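PDB 1OOE: dihydropteridine reductase from Caenorhabditis elegans, which probably catalyses the NADH- or NADPH-dependent reduction of quinonoid dihydrobiopterin to tetrahydrobiopterin, as a homodimer of the short-chain dehydrogenase/reductase family. Local coordinates for residues Trp106-Ala111 with Leu125-Ala130; Gly13-Ala18 with Phe77-Gly82; His152-Leu157 with Gly219-Ile224; Glu62-Ser67 with Thr116-Pro121. All coordinates share one frame; numbering follows the deposited sequence. Where two conformers were deposited one is given.

Interaction 1: Trp106-Ala111 with Leu125-Ala130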
loop_
_atom_site.group_PDB
_atom_site.type_symbol
_atom_site.label_atom_id
_atom_site.label_comp_id
_atom_site.label_asym_id
_atom_site.label_seq_id
_atom_site.Cartn_x
_atom_site.Cartn_y
_atom_site.Cartn_z
ATOM N N TRP A 106 -5.705 -0.235 -7.211
ATOM C CA TRP A 106 -6.514 0.602 -8.099
ATOM C C TRP A 106 -7.988 0.188 -8.059
ATOM O O TRP A 106 -8.874 1.029 -7.890
ATOM C CB TRP A 106 -6.006 0.504 -9.540
ATOM C CG TRP A 106 -4.728 1.256 -9.828
ATOM C CD1 TRP A 106 -3.752 1.606 -8.938
ATOM C CD2 TRP A 106 -4.272 1.694 -11.115
ATOM N NE1 TRP A 106 -2.713 2.232 -9.593
ATOM C CE2 TRP A 106 -3.009 2.299 -10.931
ATOM C CE3 TRP A 106 -4.809 1.631 -12.409
ATOM C CZ2 TRP A 106 -2.271 2.840 -11.996
ATOM C CZ3 TRP A 106 -4.073 2.168 -13.469
ATOM C CH2 TRP A 106 -2.819 2.763 -13.250
ATOM N N SER A 107 -8.240 -1.108 -8.213
ATOM C CA SER A 107 -9.603 -1.636 -8.212
ATOM C C SER A 107 -10.321 -1.439 -6.883
ATOM O O SER A 107 -11.466 -0.979 -6.851
ATOM C CB SER A 107 -9.589 -3.124 -8.583
ATOM O OG SER A 107 -8.752 -3.867 -7.709
ATOM N N SER A 108 -9.654 -1.780 -5.784
ATOM C CA SER A 108 -10.258 -1.625 -4.466
ATOM C C SER A 108 -10.657 -0.183 -4.212
ATOM O O SER A 108 -11.719 0.081 -3.667
ATOM C CB SER A 108 -9.287 -2.073 -3.369
ATOM O OG SER A 108 -9.038 -3.461 -3.449
ATOM N N ALA A 109 -9.793 0.748 -4.603
ATOM C CA ALA A 109 -10.068 2.165 -4.396
ATOM C C ALA A 109 -11.233 2.653 -5.249
ATOM O O ALA A 109 -12.062 3.426 -4.777
ATOM C CB ALA A 109 -8.828 2.984 -4.696
ATOM N N ILE A 110 -11.289 2.224 -6.505
ATOM C CA ILE A 110 -12.383 2.641 -7.380
ATOM C C ILE A 110 -13.686 2.003 -6.897
ATOM O O ILE A 110 -14.751 2.620 -6.964
ATOM C CB ILE A 110 -12.093 2.272 -8.858
ATOM C CG1 ILE A 110 -10.903 3.099 -9.357
ATOM C CG2 ILE A 110 -13.321 2.548 -9.727
ATOM C CD1 ILE A 110 -10.467 2.793 -10.774
ATOM N N ALA A 111 -13.607 0.776 -6.385
ATOM C CA ALA A 111 -14.807 0.124 -5.865
ATOM C C ALA A 111 -15.325 0.950 -4.683
ATOM O O ALA A 111 -16.535 1.160 -4.536
ATOM C CB ALA A 111 -14.486 -1.310 -5.416
ATOM N N LEU A 125 -20.119 -3.217 1.187
ATOM C CA LEU A 125 -18.981 -3.086 0.281
ATOM C C LEU A 125 -18.046 -4.219 0.697
ATOM O O LEU A 125 -17.687 -4.331 1.872
ATOM C CB LEU A 125 -18.249 -1.749 0.450
ATOM C CG LEU A 125 -16.848 -1.703 -0.195
ATOM C CD1 LEU A 125 -16.964 -1.787 -1.716
ATOM C CD2 LEU A 125 -16.131 -0.420 0.212
ATOM N N GLN A 126 -17.684 -5.078 -0.248
ATOM C CA GLN A 126 -16.772 -6.178 0.052
ATOM C C GLN A 126 -15.515 -6.035 -0.792
ATOM O O GLN A 126 -15.585 -5.771 -1.993
ATOM C CB GLN A 126 -17.452 -7.525 -0.217
ATOM C CG GLN A 126 -16.511 -8.729 -0.206
ATOM C CD GLN A 126 -16.009 -9.074 -1.594
ATOM O OE1 GLN A 126 -16.792 -9.122 -2.546
ATOM N NE2 GLN A 126 -14.704 -9.328 -1.721
ATOM N N LEU A 127 -14.366 -6.185 -0.143
ATOM C CA LEU A 127 -13.078 -6.083 -0.816
ATOM C C LEU A 127 -12.330 -7.392 -0.614
ATOM O O LEU A 127 -12.702 -8.215 0.227
ATOM C CB LEU A 127 -12.248 -4.932 -0.235
ATOM C CG LEU A 127 -12.862 -3.528 -0.254
ATOM C CD1 LEU A 127 -11.904 -2.558 0.417
ATOM C CD2 LEU A 127 -13.157 -3.096 -1.691
ATOM N N THR A 128 -11.265 -7.579 -1.378
ATOM C CA THR A 128 -10.483 -8.798 -1.264
ATOM C C THR A 128 -9.075 -8.486 -0.787
ATOM O O THR A 128 -8.338 -7.758 -1.446
ATOM C CB THR A 128 -10.427 -9.533 -2.610
ATOM O OG1 THR A 128 -11.762 -9.839 -3.040
ATOM C CG2 THR A 128 -9.646 -10.836 -2.472
ATOM N N GLY A 129 -8.716 -9.034 0.371
ATOM C CA GLY A 129 -7.393 -8.808 0.925
ATOM C C GLY A 129 -6.490 -9.989 0.621
ATOM O O GLY A 129 -6.569 -10.562 -0.459
ATOM N N ALA A 130 -5.636 -10.352 1.576
ATOM C CA ALA A 130 -4.734 -11.487 1.396
ATOM C C ALA A 130 -4.214 -11.985 2.742
ATOM O O ALA A 130 -3.546 -11.253 3.472
ATOM C CB ALA A 130 -3.568 -11.088 0.496
HETATM O O HOH W 1 -10.695 -5.625 -3.432
#
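The flat groups that Ser108 and Ala111 bring to Leu125 and Leu127 are peptide carbonyls; no aromatic ring meets the other segment. Each carbonyl oxygen has one leucine methyl near it. Leu127 CD2 is 4.0 Å from Ser108 O, and Leu125 CD1 is 4.1 Å from Ala111 O. The methyl of Ala111 supplies the apolar part of the helix surface, with its CB 4.3 Å from Leu127 CD2. Leu127 CD2 thus touches two residues three apart on the helix, Ser108 and Ala111. The two leucines get there differently. Leu125 has CG opposite its backbone N (chi1 165°), which turns CD1 to the helix. Leu127 has CG opposite its carbonyl carbon (chi1 -57°), and there CD2 is the methyl that meets the helix.

Helix 93-118 runs back against strand 123-128 at 174°, with the segment axes 9.2 Å apart. It is the crossover helix of a beta-alpha-beta unit in the Rossmann-type sheet of this family. It follows strand 73-78 in the chain and precedes the neighbouring parallel strand 123-128.

One water joins the segments by polar bonds. It donates to Ser108 OG at 2.7 Å and accepts from Thr128 N at 2.9 Å. Ser108 OG is also hydrogen-bonded to Ser104 O, one turn earlier. On the strand, the amide of Gln126 turns back on its own chain, and NE2 makes a weak hydrogen bond to Leu127 O (3.0 Å). At the end of the strand, Lys147 NZ is hydrogen-bonded to Thr128 O and Gly129 O. Lys147 and Tyr143 have the Tyr-x-x-x-Lys spacing known from the active sites of this family.

Interaction 2: Gly13-Ala18 with Phe77-Gly82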
loop_
_atom_site.group_PDB
_atom_site.type_symbol
_atom_site.label_atom_id
_atom_site.label_comp_id
_atom_site.label_asym_id
_atom_site.label_seq_id
_atom_site.Cartn_x
_atom_site.Cartn_y
_atom_site.Cartn_z
ATOM N N GLY A 13 -13.594 -13.187 -13.628
ATOM C CA GLY A 13 -12.793 -14.180 -12.924
ATOM C C GLY A 13 -13.614 -15.352 -12.413
ATOM O O GLY A 13 -14.842 -15.333 -12.485
ATOM N N ALA A 14 -12.942 -16.376 -11.892
ATOM C CA ALA A 14 -13.634 -17.556 -11.382
ATOM C C ALA A 14 -14.623 -17.201 -10.271
ATOM O O ALA A 14 -15.804 -17.534 -10.352
ATOM C CB ALA A 14 -12.619 -18.581 -10.876
ATOM N N LEU A 15 -14.134 -16.521 -9.239
ATOM C CA LEU A 15 -14.980 -16.132 -8.120
ATOM C C LEU A 15 -15.996 -15.071 -8.534
ATOM O O LEU A 15 -17.167 -15.144 -8.158
ATOM C CB LEU A 15 -14.121 -15.611 -6.960
ATOM C CG LEU A 15 -14.855 -15.095 -5.718
ATOM C CD1 LEU A 15 -15.768 -16.183 -5.155
ATOM C CD2 LEU A 15 -13.840 -14.656 -4.671
ATOM N N GLY A 16 -15.545 -14.091 -9.310
ATOM C CA GLY A 16 -16.433 -13.030 -9.753
ATOM C C GLY A 16 -17.612 -13.528 -10.565
ATOM O O GLY A 16 -18.750 -13.093 -10.358
ATOM N N SER A 17 -17.346 -14.438 -11.498
ATOM C CA SER A 17 -18.402 -14.995 -12.334
ATOM C C SER A 17 -19.368 -15.820 -11.485
ATOM O O SER A 17 -20.576 -15.817 -11.726
ATOM C CB SER A 17 -17.799 -15.860 -13.451
ATOM O OG SER A 17 -18.813 -16.444 -14.249
ATOM N N ALA A 18 -18.835 -16.522 -10.489
ATOM C CA ALA A 18 -19.670 -17.332 -9.607
ATOM C C ALA A 18 -20.616 -16.435 -8.811
ATOM O O ALA A 18 -21.799 -16.745 -8.647
ATOM C CB ALA A 18 -18.797 -18.143 -8.653
ATOM N N PHE A 77 -19.140 -5.589 -4.813
ATOM C CA PHE A 77 -18.219 -6.676 -4.488
ATOM C C PHE A 77 -17.001 -6.614 -5.399
ATOM O O PHE A 77 -17.123 -6.774 -6.609
ATOM C CB PHE A 77 -18.922 -8.027 -4.660
ATOM C CG PHE A 77 -20.303 -8.086 -4.050
ATOM C CD1 PHE A 77 -20.541 -7.602 -2.764
ATOM C CD2 PHE A 77 -21.360 -8.643 -4.762
ATOM C CE1 PHE A 77 -21.814 -7.673 -2.198
ATOM C CE2 PHE A 77 -22.638 -8.721 -4.206
ATOM C CZ PHE A 77 -22.865 -8.235 -2.922
ATOM N N CYS A 78 -15.828 -6.388 -4.812
ATOM C CA CYS A 78 -14.595 -6.289 -5.588
ATOM C C CYS A 78 -13.694 -7.502 -5.390
ATOM O O CYS A 78 -13.153 -7.708 -4.304
ATOM C CB CYS A 78 -13.836 -5.020 -5.197
ATOM S SG CYS A 78 -12.389 -4.673 -6.227
ATOM N N VAL A 79 -13.535 -8.292 -6.448
ATOM C CA VAL A 79 -12.704 -9.493 -6.404
ATOM C C VAL A 79 -11.689 -9.523 -7.547
ATOM O O VAL A 79 -11.178 -10.588 -7.912
ATOM C CB VAL A 79 -13.580 -10.768 -6.474
ATOM C CG1 VAL A 79 -14.419 -10.883 -5.208
ATOM C CG2 VAL A 79 -14.484 -10.725 -7.709
ATOM N N ALA A 80 -11.381 -8.351 -8.093
ATOM C CA ALA A 80 -10.439 -8.242 -9.206
ATOM C C ALA A 80 -8.973 -8.381 -8.793
ATOM O O ALA A 80 -8.619 -8.170 -7.635
ATOM C CB ALA A 80 -10.643 -6.911 -9.915
ATOM N N GLY A 81 -8.122 -8.744 -9.750
ATOM C CA GLY A 81 -6.704 -8.860 -9.456
ATOM C C GLY A 81 -6.072 -10.236 -9.549
ATOM O O GLY A 81 -6.721 -11.252 -9.306
ATOM N N GLY A 82 -4.784 -10.250 -9.887
ATOM C CA GLY A 82 -4.040 -11.493 -10.010
ATOM C C GLY A 82 -2.814 -11.509 -9.112
ATOM O O GLY A 82 -2.790 -10.839 -8.081
#
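This is a small apolar contact of Leu15 and Gly16, at the start of helix 14-25, with Val79, just past the end of strand 73-78. It sits at the C-terminal ends of the parallel strands of the Rossmann-type sheet. Gly13 and Gly16, with Gly11, fit the GxGxxG pattern of a dinucleotide-binding turn, consistent with a place beside the NAD(P)H site. Gly13 is the N-cap of the helix, and Gly13 O accepts a hydrogen bond from Ser17 N at 2.8 Å.

Val79 makes the contact on its side, and its two methyls do different work. CG1 lies opposite the carbonyl carbon (chi1 -67°) and meets Leu15 CD2 at 3.9 Å. CG2 is placed between the backbone N and the carbonyl carbon, and it faces Gly16. The Leu15 and Val79 side chains cross at about a right angle. Leu15 also packs on Leu198 and Ile201 of helix 198-210. Val79 leans on Gln126 and Thr128 of the adjacent strand.

The backbones come close here, with the CA atoms of Gly16 and Val79 6.1 Å apart. Because Gly16 has no side chain, the valine methyl reaches the helix backbone itself. Val79 CG2 lies 3.6 Å from Gly16 CA and 3.9 Å from Gly16 N.

Interaction 3: His152-Leu157 with Gly219-Ile224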
loop_
_atom_site.group_PDB
_atom_site.type_symbol
_atom_site.label_atom_id
_atom_site.label_comp_id
_atom_site.label_asym_id
_atom_site.label_seq_id
_atom_site.Cartn_x
_atom_site.Cartn_y
_atom_site.Cartn_z
ATOM N N HIS A 152 -5.370 -1.671 4.944
ATOM C CA HIS A 152 -5.449 -0.383 5.627
ATOM C C HIS A 152 -6.656 0.413 5.133
ATOM O O HIS A 152 -7.356 1.054 5.925
ATOM C CB HIS A 152 -4.171 0.441 5.436
ATOM C CG HIS A 152 -4.126 1.655 6.308
ATOM N ND1 HIS A 152 -4.661 2.868 5.924
ATOM C CD2 HIS A 152 -3.732 1.808 7.594
ATOM C CE1 HIS A 152 -4.604 3.712 6.940
ATOM N NE2 HIS A 152 -4.047 3.093 7.966
ATOM N N LEU A 153 -6.895 0.355 3.824
ATOM C CA LEU A 153 -8.023 1.047 3.207
ATOM C C LEU A 153 -9.301 0.585 3.891
ATOM O O LEU A 153 -10.203 1.378 4.171
ATOM C CB LEU A 153 -8.083 0.715 1.713
ATOM C CG LEU A 153 -9.359 1.088 0.946
ATOM C CD1 LEU A 153 -9.586 2.586 0.992
ATOM C CD2 LEU A 153 -9.238 0.623 -0.488
ATOM N N THR A 154 -9.368 -0.714 4.157
ATOM C CA THR A 154 -10.523 -1.294 4.824
ATOM C C THR A 154 -10.764 -0.636 6.180
ATOM O O THR A 154 -11.902 -0.285 6.517
ATOM C CB THR A 154 -10.320 -2.811 5.006
ATOM O OG1 THR A 154 -10.232 -3.424 3.715
ATOM C CG2 THR A 154 -11.483 -3.426 5.777
ATOM N N SER A 155 -9.697 -0.448 6.955
ATOM C CA SER A 155 -9.848 0.160 8.273
ATOM C C SER A 155 -10.281 1.618 8.181
ATOM O O SER A 155 -11.085 2.073 8.989
ATOM C CB SER A 155 -8.554 0.042 9.096
ATOM O OG SER A 155 -7.531 0.912 8.639
ATOM N N SER A 156 -9.764 2.347 7.194
ATOM C CA SER A 156 -10.140 3.750 7.029
ATOM C C SER A 156 -11.603 3.902 6.605
ATOM O O SER A 156 -12.302 4.792 7.081
ATOM C CB SER A 156 -9.235 4.431 6.000
ATOM O OG SER A 156 -7.905 4.528 6.483
ATOM N N LEU A 157 -12.065 3.034 5.712
ATOM C CA LEU A 157 -13.448 3.093 5.240
ATOM C C LEU A 157 -14.472 2.765 6.328
ATOM O O LEU A 157 -15.576 3.325 6.343
ATOM C CB LEU A 157 -13.643 2.142 4.054
ATOM C CG LEU A 157 -12.858 2.468 2.780
ATOM C CD1 LEU A 157 -12.999 1.326 1.793
ATOM C CD2 LEU A 157 -13.364 3.771 2.169
ATOM N N GLY A 219 -15.194 -3.433 8.804
ATOM C CA GLY A 219 -13.747 -3.282 8.830
ATOM C C GLY A 219 -13.023 -4.595 9.079
ATOM O O GLY A 219 -11.789 -4.658 9.051
ATOM N N ALA A 220 -13.786 -5.655 9.304
ATOM C CA ALA A 220 -13.201 -6.961 9.584
ATOM C C ALA A 220 -12.385 -7.548 8.434
ATOM O O ALA A 220 -12.751 -7.417 7.269
ATOM C CB ALA A 220 -14.302 -7.944 9.980
ATOM N N LEU A 221 -11.276 -8.191 8.791
ATOM C CA LEU A 221 -10.405 -8.873 7.836
ATOM C C LEU A 221 -10.761 -10.329 8.141
ATOM O O LEU A 221 -10.389 -10.861 9.188
ATOM C CB LEU A 221 -8.931 -8.581 8.148
ATOM C CG LEU A 221 -8.528 -7.098 8.134
ATOM C CD1 LEU A 221 -7.057 -6.969 8.492
ATOM C CD2 LEU A 221 -8.789 -6.491 6.760
ATOM N N LEU A 222 -11.492 -10.956 7.225
ATOM C CA LEU A 222 -11.998 -12.316 7.408
ATOM C C LEU A 222 -11.206 -13.442 6.754
ATOM O O LEU A 222 -11.289 -13.643 5.544
ATOM C CB LEU A 222 -13.445 -12.365 6.908
ATOM C CG LEU A 222 -14.341 -11.246 7.459
ATOM C CD1 LEU A 222 -15.652 -11.190 6.674
ATOM C CD2 LEU A 222 -14.608 -11.473 8.940
ATOM N N LYS A 223 -10.456 -14.185 7.563
ATOM C CA LYS A 223 -9.673 -15.302 7.043
ATOM C C LYS A 223 -10.608 -16.500 6.886
ATOM O O LYS A 223 -11.292 -16.899 7.831
ATOM C CB LYS A 223 -8.524 -15.637 7.999
ATOM C CG LYS A 223 -7.565 -16.701 7.480
ATOM C CD LYS A 223 -6.380 -16.848 8.420
ATOM C CE LYS A 223 -5.395 -17.903 7.939
ATOM N NZ LYS A 223 -4.228 -17.994 8.863
ATOM N N ILE A 224 -10.635 -17.071 5.688
ATOM C CA ILE A 224 -11.513 -18.193 5.414
ATOM C C ILE A 224 -10.726 -19.471 5.174
ATOM O O ILE A 224 -9.889 -19.541 4.273
ATOM C CB ILE A 224 -12.401 -17.883 4.200
ATOM C CG1 ILE A 224 -13.184 -16.593 4.475
ATOM C CG2 ILE A 224 -13.353 -19.046 3.929
ATOM C CD1 ILE A 224 -14.054 -16.130 3.327
#
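Thr154 sets its CG2 methyl against the backbone of Gly219, 3.5 Å from Gly219 O and 3.8 Å from Gly219 CA. The same methyl meets the tip of Leu221, whose CD2 is 4.2 Å from Thr154 CG2. The threonine torsion splits the two branches (chi1 -63°): CG2 lies opposite the backbone N and faces the loop, while OG1 lies beside that N. OG1 is hydrogen-bonded to Val150 O and to Thr172 OG1 on strand 169-175, so the polar branch is held while the methyl does the packing.

Within the helix, Ser155 OG donates to His152 O at 2.7 Å, in the carbonyl plane on a lone pair, with a C=O to donor angle of 130°. Ser156 N also donates to that oxygen. Ser155 OG stands 4.0 Å above the centre of the His152 ring.

His152 NE2 is hydrogen-bonded to Gly135 O of the second subunit, and Ser156 OG to Thr137 N of the second subunit. Helix 141-158 packs on the loop that leads into strand 221-227 and on Leu221; it also lines the dimer interface, as the corresponding helix does in many short-chain dehydrogenases/reductases.

Interaction 4: Glu62-Ser67 with Thr116-Pro121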
loop_
_atom_site.group_PDB
_atom_site.type_symbol
_atom_site.label_atom_id
_atom_site.label_comp_id
_atom_site.label_asym_id
_atom_site.label_seq_id
_atom_site.Cartn_x
_atom_site.Cartn_y
_atom_site.Cartn_z
ATOM N N GLU A 62 -18.278 7.285 -14.855
ATOM C CA GLU A 62 -19.209 7.811 -15.848
ATOM C C GLU A 62 -20.142 6.721 -16.350
ATOM O O GLU A 62 -21.352 6.922 -16.425
ATOM C CB GLU A 62 -18.458 8.424 -17.036
ATOM C CG GLU A 62 -17.603 9.629 -16.684
ATOM C CD GLU A 62 -16.892 10.222 -17.891
ATOM O OE1 GLU A 62 -16.405 9.444 -18.743
ATOM O OE2 GLU A 62 -16.807 11.464 -17.982
ATOM N N GLN A 63 -19.577 5.565 -16.687
ATOM C CA GLN A 63 -20.370 4.452 -17.196
ATOM C C GLN A 63 -21.346 3.897 -16.172
ATOM O O GLN A 63 -22.476 3.540 -16.511
ATOM C CB GLN A 63 -19.459 3.323 -17.668
ATOM C CG GLN A 63 -18.615 3.660 -18.875
ATOM C CD GLN A 63 -17.737 2.499 -19.275
ATOM O OE1 GLN A 63 -18.226 1.469 -19.741
ATOM N NE2 GLN A 63 -16.435 2.648 -19.074
ATOM N N THR A 64 -20.912 3.808 -14.920
ATOM C CA THR A 64 -21.782 3.277 -13.877
ATOM C C THR A 64 -22.946 4.228 -13.602
ATOM O O THR A 64 -24.085 3.789 -13.402
ATOM C CB THR A 64 -20.993 3.021 -12.577
ATOM O OG1 THR A 64 -19.954 2.067 -12.841
ATOM C CG2 THR A 64 -21.909 2.469 -11.489
ATOM N N ALA A 65 -22.663 5.526 -13.603
ATOM C CA ALA A 65 -23.700 6.522 -13.364
ATOM C C ALA A 65 -24.720 6.522 -14.500
ATOM O O ALA A 65 -25.919 6.674 -14.266
ATOM C CB ALA A 65 -23.078 7.907 -13.216
ATOM N N SER A 66 -24.244 6.351 -15.730
ATOM C CA SER A 66 -25.138 6.327 -16.884
ATOM C C SER A 66 -26.081 5.129 -16.803
ATOM O O SER A 66 -27.242 5.208 -17.205
ATOM C CB SER A 66 -24.328 6.254 -18.182
ATOM O OG SER A 66 -25.179 6.237 -19.318
ATOM N N SER A 67 -25.579 4.019 -16.274
ATOM C CA SER A 67 -26.379 2.811 -16.146
ATOM C C SER A 67 -27.373 2.848 -14.985
ATOM O O SER A 67 -28.517 2.418 -15.128
ATOM C CB SER A 67 -25.462 1.594 -15.992
ATOM O OG SER A 67 -26.213 0.415 -15.771
ATOM N N THR A 116 -19.266 5.024 -2.162
ATOM C CA THR A 116 -19.599 6.299 -1.539
ATOM C C THR A 116 -20.615 7.044 -2.393
ATOM O O THR A 116 -21.384 7.864 -1.890
ATOM C CB THR A 116 -18.346 7.185 -1.350
ATOM O OG1 THR A 116 -17.756 7.466 -2.625
ATOM C CG2 THR A 116 -17.328 6.482 -0.469
ATOM N N THR A 117 -20.631 6.724 -3.682
ATOM C CA THR A 117 -21.530 7.363 -4.630
ATOM C C THR A 117 -22.867 6.649 -4.828
ATOM O O THR A 117 -23.928 7.275 -4.821
ATOM C CB THR A 117 -20.883 7.470 -6.036
ATOM O OG1 THR A 117 -19.601 8.108 -5.948
ATOM C CG2 THR A 117 -21.780 8.267 -6.967
ATOM N N HIS A 118 -22.807 5.332 -4.988
ATOM C CA HIS A 118 -23.994 4.546 -5.294
ATOM C C HIS A 118 -24.552 3.545 -4.287
ATOM O O HIS A 118 -25.645 3.027 -4.494
ATOM C CB HIS A 118 -23.738 3.809 -6.608
ATOM C CG HIS A 118 -23.319 4.708 -7.728
ATOM N ND1 HIS A 118 -24.187 5.588 -8.336
ATOM C CD2 HIS A 118 -22.122 4.879 -8.338
ATOM C CE1 HIS A 118 -23.545 6.262 -9.273
ATOM N NE2 HIS A 118 -22.289 5.850 -9.296
ATOM N N LEU A 119 -23.826 3.262 -3.214
ATOM C CA LEU A 119 -24.306 2.287 -2.237
ATOM C C LEU A 119 -25.423 2.832 -1.344
ATOM O O LEU A 119 -25.313 3.929 -0.800
ATOM C CB LEU A 119 -23.140 1.802 -1.369
ATOM C CG LEU A 119 -23.369 0.607 -0.439
ATOM C CD1 LEU A 119 -23.620 -0.673 -1.244
ATOM C CD2 LEU A 119 -22.138 0.431 0.441
ATOM N N LYS A 120 -26.497 2.060 -1.205
ATOM C CA LYS A 120 -27.627 2.466 -0.368
ATOM C C LYS A 120 -27.213 2.488 1.098
ATOM O O LYS A 120 -26.287 1.778 1.506
ATOM C CB LYS A 120 -28.792 1.482 -0.519
ATOM C CG LYS A 120 -28.442 0.085 0.020
ATOM C CD LYS A 120 -29.666 -0.727 0.424
ATOM C CE LYS A 120 -29.293 -2.150 0.809
ATOM N NZ LYS A 120 -30.497 -2.969 1.118
ATOM N N PRO A 121 -27.873 3.325 1.913
ATOM C CA PRO A 121 -27.499 3.346 3.327
ATOM C C PRO A 121 -27.753 1.937 3.854
ATOM O O PRO A 121 -28.757 1.311 3.506
ATOM C CB PRO A 121 -28.459 4.375 3.915
ATOM C CG PRO A 121 -28.592 5.354 2.787
ATOM C CD PRO A 121 -28.788 4.438 1.596
#
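His118, Thr64 and Ala65 make this contact. His118 gives up the largest area, and its ring atoms CD2, NE2 and CE1 touch Thr64 and Ala65. Thr64 CG2 lies 4.0 Å from both CD2 and NE2 of the His118 ring. Ala65 approaches the CE1 atom of His118, with its CA at 4.1 Å and its CB at 4.3 Å. The threonine and histidine side chains cross obliquely. The contact is by van der Waals packing alone and buries about 100 Å² in all.

The ring is set by chi1 of -54°, which puts CG opposite the carbonyl carbon, and by chi2 of -71°. On one face, Thr117 CG2 stands 3.4 Å above the His118 ring plane, offset toward the rim. Thr64 meets the ring with its methyl; OG1 is hydrogen-bonded to Ile60 O, one turn back in the same helix. Thr64 is buried, and it also packs on Ile33 and Ile45 of the sheet beneath. Ala65 lies further out and is exposed.

His118 is the last residue of helix 93-118, and Leu119 is the first to leave helical backbone angles. The contact therefore joins a late turn of helix 53-68 to the end of the next long helix. At and just past that end, the backbones of His118 and Lys120 are hydrogen-bonded to Val73, at the start of strand 73-78, and Lys120 NZ forms a salt bridge with Asp74 OD2. Helices 53-68 and 93-118 come before and after strand 73-78 in the chain, and they pack side by side on one face of the sheet.

How the interactions relate
Interactions 1, 2 and 3 meet in one sheet. The centres of interactions 1 and 2 are about 11 Å apart. They join through strands 73-78 and 123-128, where Thr128 OG1 lies 2.8 Å from Cys78 O, a probable hydrogen bond. Interaction 3 is about 10 Å from interaction 1, centre to centre, and Leu127 CD1 packs 3.8 Å from Thr154 OG1. Interactions 2 and 3 do not touch. Interaction 4 shares helix 93-118 with interaction 1, about 16 Å away between centres, and Leu119 CD2 lies 4.2 Å from Leu125 N. Interaction 2 lies at the probable dinucleotide turn; interaction 4 is about 20 Å from it between centres.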